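Local coordinates for protein probable transcriptional regulator (Rhodococcus jostii, PDB 3ON2) that probably binds DNA as a TetR-family transcriptional regulator, through an N-terminal helix-turn-helix domain joined to a C-terminal helical domain with a ligand pocket, at residues Ile138-Gln143 with Gly151-Ile156; Thr24-Gly29 with His104-Ala109; Ala162-Ile167 with Glu183-Ala188. All blocks are in the same frame, centred on the assembly; numbering follows the deposited sequence. Where two conformers were deposited one is given.

Contact 1. Residues Ile138-Gln143 with Gly151-Ile156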
# COMPACT_ATOMS: atom_id res chain seq x y z
N ILE A 138 -6.29 -14.40 5.32
CA ILE A 138 -7.69 -14.06 5.61
C ILE A 138 -8.66 -14.87 4.73
O ILE A 138 -9.71 -15.31 5.22
CB ILE A 138 -7.96 -12.55 5.35
CG1 ILE A 138 -7.04 -11.65 6.21
CG2 ILE A 138 -9.43 -12.21 5.55
CD1 ILE A 138 -7.49 -11.43 7.64
N VAL A 139 -8.33 -15.04 3.45
CA VAL A 139 -9.12 -15.90 2.53
C VAL A 139 -9.05 -17.37 2.99
O VAL A 139 -10.08 -18.03 3.07
CB VAL A 139 -8.64 -15.75 1.04
CG1 VAL A 139 -9.28 -16.81 0.11
CG2 VAL A 139 -8.86 -14.31 0.50
N THR A 140 -7.84 -17.86 3.28
CA THR A 140 -7.64 -19.25 3.75
C THR A 140 -8.43 -19.51 5.02
O THR A 140 -9.12 -20.53 5.11
CB THR A 140 -6.13 -19.59 3.94
OG1 THR A 140 -5.43 -19.30 2.74
CG2 THR A 140 -5.90 -21.09 4.25
N GLU A 141 -8.37 -18.59 5.97
CA GLU A 141 -9.14 -18.68 7.22
C GLU A 141 -10.63 -18.70 6.94
O GLU A 141 -11.39 -19.39 7.62
CB GLU A 141 -8.80 -17.54 8.20
CG GLU A 141 -7.35 -17.56 8.73
CD GLU A 141 -6.98 -16.37 9.66
OE1 GLU A 141 -7.84 -15.49 9.89
OE2 GLU A 141 -5.82 -16.32 10.15
N ALA A 142 -11.06 -17.94 5.93
CA ALA A 142 -12.48 -17.92 5.54
C ALA A 142 -12.92 -19.26 4.97
O ALA A 142 -14.05 -19.71 5.18
CB ALA A 142 -12.76 -16.80 4.52
N GLN A 143 -12.01 -19.91 4.25
CA GLN A 143 -12.30 -21.23 3.71
C GLN A 143 -12.31 -22.29 4.81
O GLN A 143 -13.05 -23.25 4.71
CB GLN A 143 -11.29 -21.61 2.66
CG GLN A 143 -11.46 -20.85 1.38
CD GLN A 143 -10.35 -21.11 0.43
OE1 GLN A 143 -9.19 -21.06 0.81
NE2 GLN A 143 -10.69 -21.36 -0.82
N GLY A 151 -11.08 -23.62 -3.42
CA GLY A 151 -10.34 -22.93 -4.45
C GLY A 151 -9.01 -22.37 -3.99
O GLY A 151 -8.77 -22.23 -2.80
N ASP A 152 -8.15 -22.07 -4.95
CA ASP A 152 -6.83 -21.54 -4.66
C ASP A 152 -6.93 -20.16 -4.04
O ASP A 152 -7.29 -19.19 -4.70
CB ASP A 152 -5.99 -21.52 -5.94
CG ASP A 152 -4.59 -21.03 -5.69
OD1 ASP A 152 -4.34 -20.47 -4.62
OD2 ASP A 152 -3.74 -21.22 -6.58
N ALA A 153 -6.60 -20.08 -2.75
CA ALA A 153 -6.76 -18.84 -2.01
C ALA A 153 -5.94 -17.70 -2.61
O ALA A 153 -6.30 -16.53 -2.46
CB ALA A 153 -6.44 -19.04 -0.52
N SER A 154 -4.83 -18.02 -3.26
CA SER A 154 -3.99 -16.95 -3.84
C SER A 154 -4.60 -16.37 -5.13
O SER A 154 -4.45 -15.18 -5.40
CB SER A 154 -2.52 -17.38 -3.99
OG SER A 154 -2.35 -18.22 -5.11
N ARG A 155 -5.32 -17.19 -5.89
CA ARG A 155 -6.09 -16.69 -7.04
C ARG A 155 -7.30 -15.84 -6.57
O ARG A 155 -7.62 -14.81 -7.21
CB ARG A 155 -6.57 -17.82 -7.97
CG ARG A 155 -5.46 -18.49 -8.76
CD ARG A 155 -4.70 -17.50 -9.65
NE ARG A 155 -3.47 -18.13 -10.16
CZ ARG A 155 -3.40 -18.83 -11.28
NH1 ARG A 155 -4.48 -18.98 -12.05
NH2 ARG A 155 -2.24 -19.36 -11.65
N ILE A 156 -7.94 -16.28 -5.49
CA ILE A 156 -9.07 -15.55 -4.90
C ILE A 156 -8.58 -14.18 -4.43
O ILE A 156 -9.17 -13.14 -4.76
CB ILE A 156 -9.73 -16.35 -3.74
CG1 ILE A 156 -10.41 -17.61 -4.30
CG2 ILE A 156 -10.77 -15.48 -2.98
CD1 ILE A 156 -10.91 -18.63 -3.18

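Contact 2. Residues Thr24-Gly29 with His104-Ala109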
# COMPACT_ATOMS: atom_id res chain seq x y z
N THR A 24 7.80 15.64 -1.08
CA THR A 24 8.09 16.03 -2.46
C THR A 24 7.48 15.07 -3.49
O THR A 24 6.97 15.51 -4.54
CB THR A 24 9.59 16.09 -2.62
OG1 THR A 24 10.09 17.04 -1.68
CG2 THR A 24 9.99 16.53 -4.03
N LEU A 25 7.54 13.77 -3.21
CA LEU A 25 6.96 12.77 -4.10
C LEU A 25 5.50 13.10 -4.35
O LEU A 25 5.06 13.10 -5.49
CB LEU A 25 7.03 11.37 -3.49
CG LEU A 25 7.28 10.09 -4.29
CD1 LEU A 25 6.64 8.92 -3.54
CD2 LEU A 25 6.84 10.08 -5.70
N GLU A 26 4.77 13.36 -3.27
CA GLU A 26 3.33 13.57 -3.37
C GLU A 26 3.00 14.89 -4.05
O GLU A 26 2.00 14.98 -4.75
CB GLU A 26 2.61 13.42 -2.01
CG GLU A 26 2.56 11.95 -1.47
CD GLU A 26 1.84 10.91 -2.37
OE1 GLU A 26 1.08 11.29 -3.32
OE2 GLU A 26 2.02 9.68 -2.11
N LYS A 27 3.85 15.90 -3.87
CA LYS A 27 3.68 17.19 -4.57
C LYS A 27 4.13 17.18 -6.03
O LYS A 27 3.39 17.63 -6.92
CB LYS A 27 4.36 18.33 -3.80
CG LYS A 27 3.44 19.03 -2.83
CD LYS A 27 3.88 20.48 -2.56
CE LYS A 27 2.66 21.45 -2.53
NZ LYS A 27 1.69 21.22 -1.40
N ASP A 28 5.33 16.67 -6.29
CA ASP A 28 5.99 16.85 -7.58
C ASP A 28 6.17 15.56 -8.40
O ASP A 28 6.56 15.61 -9.56
CB ASP A 28 7.37 17.53 -7.40
CG ASP A 28 7.29 18.94 -6.77
OD1 ASP A 28 6.29 19.68 -6.99
OD2 ASP A 28 8.25 19.33 -6.05
N GLY A 29 5.89 14.40 -7.80
CA GLY A 29 6.14 13.13 -8.49
C GLY A 29 7.57 12.62 -8.34
O GLY A 29 8.46 13.34 -7.89
N HIS A 104 -2.31 8.00 -0.78
CA HIS A 104 -0.88 7.90 -1.05
C HIS A 104 -0.65 7.54 -2.51
O HIS A 104 0.01 6.54 -2.83
CB HIS A 104 -0.26 6.81 -0.17
CG HIS A 104 -0.53 6.99 1.29
ND1 HIS A 104 0.21 7.87 2.07
CD2 HIS A 104 -1.42 6.41 2.12
CE1 HIS A 104 -0.23 7.81 3.32
NE2 HIS A 104 -1.22 6.93 3.37
N ARG A 105 -1.19 8.36 -3.40
CA ARG A 105 -1.21 8.03 -4.83
C ARG A 105 0.17 7.93 -5.48
O ARG A 105 0.44 6.96 -6.18
CB ARG A 105 -2.08 9.03 -5.59
CG ARG A 105 -3.48 9.07 -5.05
CD ARG A 105 -4.42 9.89 -5.91
NE ARG A 105 -5.64 10.20 -5.17
CZ ARG A 105 -6.69 10.81 -5.71
NH1 ARG A 105 -6.64 11.19 -6.97
NH2 ARG A 105 -7.76 11.07 -4.98
N GLU A 106 1.02 8.93 -5.26
CA GLU A 106 2.40 8.89 -5.81
C GLU A 106 3.26 7.82 -5.10
O GLU A 106 4.09 7.17 -5.74
CB GLU A 106 3.09 10.26 -5.75
CG GLU A 106 2.43 11.35 -6.60
CD GLU A 106 2.53 11.07 -8.09
OE1 GLU A 106 3.30 10.20 -8.51
OE2 GLU A 106 1.82 11.74 -8.87
N LEU A 107 3.08 7.63 -3.80
CA LEU A 107 3.84 6.59 -3.10
C LEU A 107 3.45 5.21 -3.62
O LEU A 107 4.31 4.37 -3.88
CB LEU A 107 3.67 6.66 -1.59
CG LEU A 107 4.40 5.54 -0.85
CD1 LEU A 107 5.92 5.76 -0.87
CD2 LEU A 107 3.86 5.41 0.59
N LEU A 108 2.15 4.99 -3.81
CA LEU A 108 1.69 3.71 -4.30
C LEU A 108 2.22 3.39 -5.72
O LEU A 108 2.69 2.26 -5.99
CB LEU A 108 0.15 3.63 -4.22
CG LEU A 108 -0.46 2.25 -4.44
CD1 LEU A 108 -0.39 1.40 -3.18
CD2 LEU A 108 -1.89 2.38 -4.96
N ALA A 109 2.17 4.39 -6.62
CA ALA A 109 2.81 4.24 -7.95
C ALA A 109 4.29 3.84 -7.82
O ALA A 109 4.76 2.93 -8.54
CB ALA A 109 2.67 5.50 -8.76
O HOH W 1 2.13 9.72 0.78
O HOH W 2 1.86 14.39 -8.08

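Contact 3. Residues Ala162-Ile167 with Glu183-Ala188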
# COMPACT_ATOMS: atom_id res chain seq x y z
N ALA A 162 -7.13 -7.13 -7.81
CA ALA A 162 -7.41 -6.53 -9.11
C ALA A 162 -8.68 -5.69 -9.03
O ALA A 162 -8.73 -4.58 -9.58
CB ALA A 162 -7.57 -7.59 -10.18
N THR A 163 -9.69 -6.24 -8.37
CA THR A 163 -10.95 -5.52 -8.20
C THR A 163 -10.76 -4.19 -7.49
O THR A 163 -11.19 -3.14 -8.02
CB THR A 163 -11.99 -6.35 -7.44
OG1 THR A 163 -12.23 -7.56 -8.18
CG2 THR A 163 -13.32 -5.53 -7.27
N PHE A 164 -10.12 -4.21 -6.33
CA PHE A 164 -10.02 -2.97 -5.54
C PHE A 164 -8.90 -2.04 -6.01
O PHE A 164 -9.04 -0.81 -5.90
CB PHE A 164 -10.09 -3.27 -4.02
CG PHE A 164 -11.38 -3.93 -3.66
CD1 PHE A 164 -12.57 -3.19 -3.64
CD2 PHE A 164 -11.46 -5.31 -3.49
CE1 PHE A 164 -13.79 -3.80 -3.40
CE2 PHE A 164 -12.70 -5.93 -3.23
CZ PHE A 164 -13.85 -5.16 -3.19
N HIS A 165 -7.82 -2.59 -6.56
CA HIS A 165 -6.88 -1.73 -7.28
C HIS A 165 -7.53 -1.10 -8.53
O HIS A 165 -7.21 0.03 -8.88
CB HIS A 165 -5.59 -2.44 -7.65
CG HIS A 165 -4.53 -1.51 -8.15
ND1 HIS A 165 -3.93 -0.57 -7.33
CD2 HIS A 165 -3.96 -1.35 -9.37
CE1 HIS A 165 -3.06 0.13 -8.03
NE2 HIS A 165 -3.05 -0.33 -9.26
N GLY A 166 -8.39 -1.85 -9.21
CA GLY A 166 -9.16 -1.30 -10.34
C GLY A 166 -10.05 -0.13 -9.92
O GLY A 166 -10.05 0.89 -10.58
N ILE A 167 -10.79 -0.29 -8.83
CA ILE A 167 -11.58 0.81 -8.27
C ILE A 167 -10.71 2.05 -7.93
O ILE A 167 -11.03 3.19 -8.35
CB ILE A 167 -12.48 0.37 -7.05
CG1 ILE A 167 -13.56 -0.63 -7.51
CG2 ILE A 167 -13.21 1.62 -6.43
CD1 ILE A 167 -14.42 -1.23 -6.32
N GLU A 183 -19.45 3.78 -2.28
CA GLU A 183 -20.56 2.97 -2.79
C GLU A 183 -20.10 1.92 -3.80
O GLU A 183 -20.66 0.83 -3.86
CB GLU A 183 -21.64 3.86 -3.42
CG GLU A 183 -22.39 4.77 -2.40
CD GLU A 183 -23.57 5.52 -3.01
OE1 GLU A 183 -23.98 5.20 -4.15
OE2 GLU A 183 -24.10 6.42 -2.33
N VAL A 184 -19.09 2.25 -4.60
CA VAL A 184 -18.58 1.32 -5.62
C VAL A 184 -17.78 0.21 -4.93
O VAL A 184 -17.92 -0.97 -5.27
CB VAL A 184 -17.71 2.07 -6.68
CG1 VAL A 184 -17.10 1.11 -7.72
CG2 VAL A 184 -18.54 3.09 -7.39
N VAL A 185 -16.94 0.58 -3.97
CA VAL A 185 -16.23 -0.43 -3.14
C VAL A 185 -17.21 -1.43 -2.50
O VAL A 185 -17.03 -2.65 -2.60
CB VAL A 185 -15.33 0.25 -2.06
CG1 VAL A 185 -14.74 -0.79 -1.07
CG2 VAL A 185 -14.21 1.04 -2.71
N THR A 186 -18.27 -0.91 -1.89
CA THR A 186 -19.28 -1.76 -1.21
C THR A 186 -19.99 -2.67 -2.18
O THR A 186 -20.13 -3.86 -1.90
CB THR A 186 -20.30 -0.91 -0.42
OG1 THR A 186 -19.59 -0.17 0.58
CG2 THR A 186 -21.29 -1.80 0.31
N ALA A 187 -20.37 -2.14 -3.35
CA ALA A 187 -21.05 -2.99 -4.34
C ALA A 187 -20.10 -4.09 -4.80
O ALA A 187 -20.49 -5.26 -4.91
CB ALA A 187 -21.54 -2.16 -5.52
N ALA A 188 -18.84 -3.74 -5.06
CA ALA A 188 -17.83 -4.72 -5.48
C ALA A 188 -17.59 -5.79 -4.38
O ALA A 188 -17.47 -6.99 -4.68
CB ALA A 188 -16.51 -4.02 -5.85

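Contact 1. Residues Ile138-Gln143 with Gly151-Ile156
Gln143 reaches across from the last turn of its helix to the backbone of Gly151, its NE2 donating to Gly151 O at 2.9 Å. The bond is nearly straight (167° at the hydrogen), and the acceptor lies close to the plane of the side-chain amide, although the donor itself is tilted from the carbonyl plane of Gly151. The same NE2 also bonds Gly149 O, so two backbone carbonyls of the connecting loop hold one amide nitrogen and fix the way the amide is turned.

Next to this polar end the contact is mostly apolar. Ala153 points its methyl at the helix 122-144, where CB meets Val139 CG1 at 3.7 Å and also lies 3.4 Å from Thr140 OG1. That hydroxyl is engaged along its own helix, bonded to Val136 O. One turn further on, Ile156 brings CG2 to within 3.7 Å of Val139 CG1, and its CD1 tip packs 3.6 Å from Gln143 NE2. Val139 can serve both partners because CG1 stands anti to its backbone N (chi1 170°), which carries that methyl between Ala153 and Ile156.

The second shell sets the start of the helix 153-172. Asp152 is its N-cap, and OD1 accepts from Ser154 N at 2.8 Å, met from above the carboxylate plane. Ile148 covers Val139 and Gln143 from the loop, while Phe192 and Leu196 of the helix 181-196 pack on Ile156. Gly151 has a positive phi of 142°, a backbone shape that suits glycine. Val139 also lines the pocket that holds a polyether, probably from the crystallisation liquor. The whole is a loop connection between two successive helices, the second N-capped by Asp152, within the all-helical C-terminal domain of a TetR-family protein.

Contact 2. Residues Thr24-Gly29 with His104-Ala109
Glu26 lays its carboxylate over the start of the helix 105-115 and takes two backbone N-H groups there. Glu106 N gives to OE1 at 3.1 Å, on the syn side, and Leu107 N gives to OE2 at 2.9 Å, from above the carboxylate plane. The chain of Glu26 folds back at chi2 (-60°), which brings the acid down onto the turn. Close beside it, Leu25 packs CD1 against Leu107 CA at 3.7 Å and CD2 against Glu106 CB at 3.8 Å. The CG of Glu106 comes within 3.3 Å of Leu25 O. Val30 and Leu33 cover Leu25 from the loop that follows its helix, completing the tight side.

The other side is wetter. The side chain of Glu106 runs past that of Glu26 in the opposite direction, and its OE2 accepts from a water that also makes a weak bond to Glu26 O. Another water bridges Glu26 OE2, to which it donates at 2.9 Å, and His104 ND1, where it sits in the ring plane. Arg105 leads its side chain away, its NE bonded to Leu102 O.

With its acid placed at the N-terminal end of a helix, Glu26 meets N-H groups that the first turn cannot pair internally, and the helix dipole would be expected to favour its negative charge.

Contact 3. Residues Ala162-Ile167 with Glu183-Ala188
Ile167 faces Val184, Val185 and Ala188 across two helices that run nearly antiparallel, 164° between their directions and 10.5 Å apart at the closest approach of the short axes. Its CB points toward the other helix and splits into two branches. CG2, anti to the backbone N, meets Val185 CG2 at 3.9 Å. The other branch starts at CG1, 4.0 Å from Val184 CG1, and continues extended (chi2 175°) to CD1. That tip methyl packs 3.5 Å from Ala188 CB and also touches Val184 O and Val185 CA.

Phe164 works one turn earlier. Its CE1 lies 3.7 Å from Ala188 CB, and the ring turns an edge to Val185 O, with CE1 3.5 Å from that oxygen. The hydrogen bond of that oxygen is with Ser189 OG. Thr163 lays its CG2 over the centre of one ring face and touches Ala188 CB as well.

Ala94 and Val98 of the helix 86-103 pack against both Phe164 and Val185, so that helix borders the pair. Phe164 also lines the polyether-holding pocket, which places this antiparallel pair beside the ligand site of the C-terminal helical bundle.

From the N terminus, the helix 13-28 comes first and finds its partner in contact 2 only after 74 intervening residues, closing the longest loop by joining the DNA-binding family region to the C-terminal one. Contact 1 opens and closes next over a short loop, linking the helices 122-144 and 153-172. Contact 3 follows, pairing the helix 153-172 with the helix 181-196. The three lie in series, none nested and none crossed. Contacts 1 and 3 share the helix 153-172, their centres 18 Å apart, while contacts 1 and 2 lie on opposite sides of the chain's centre. Contacts 2 and 3 touch through Leu108 CD2 and His165 CE1, 4.0 Å apart.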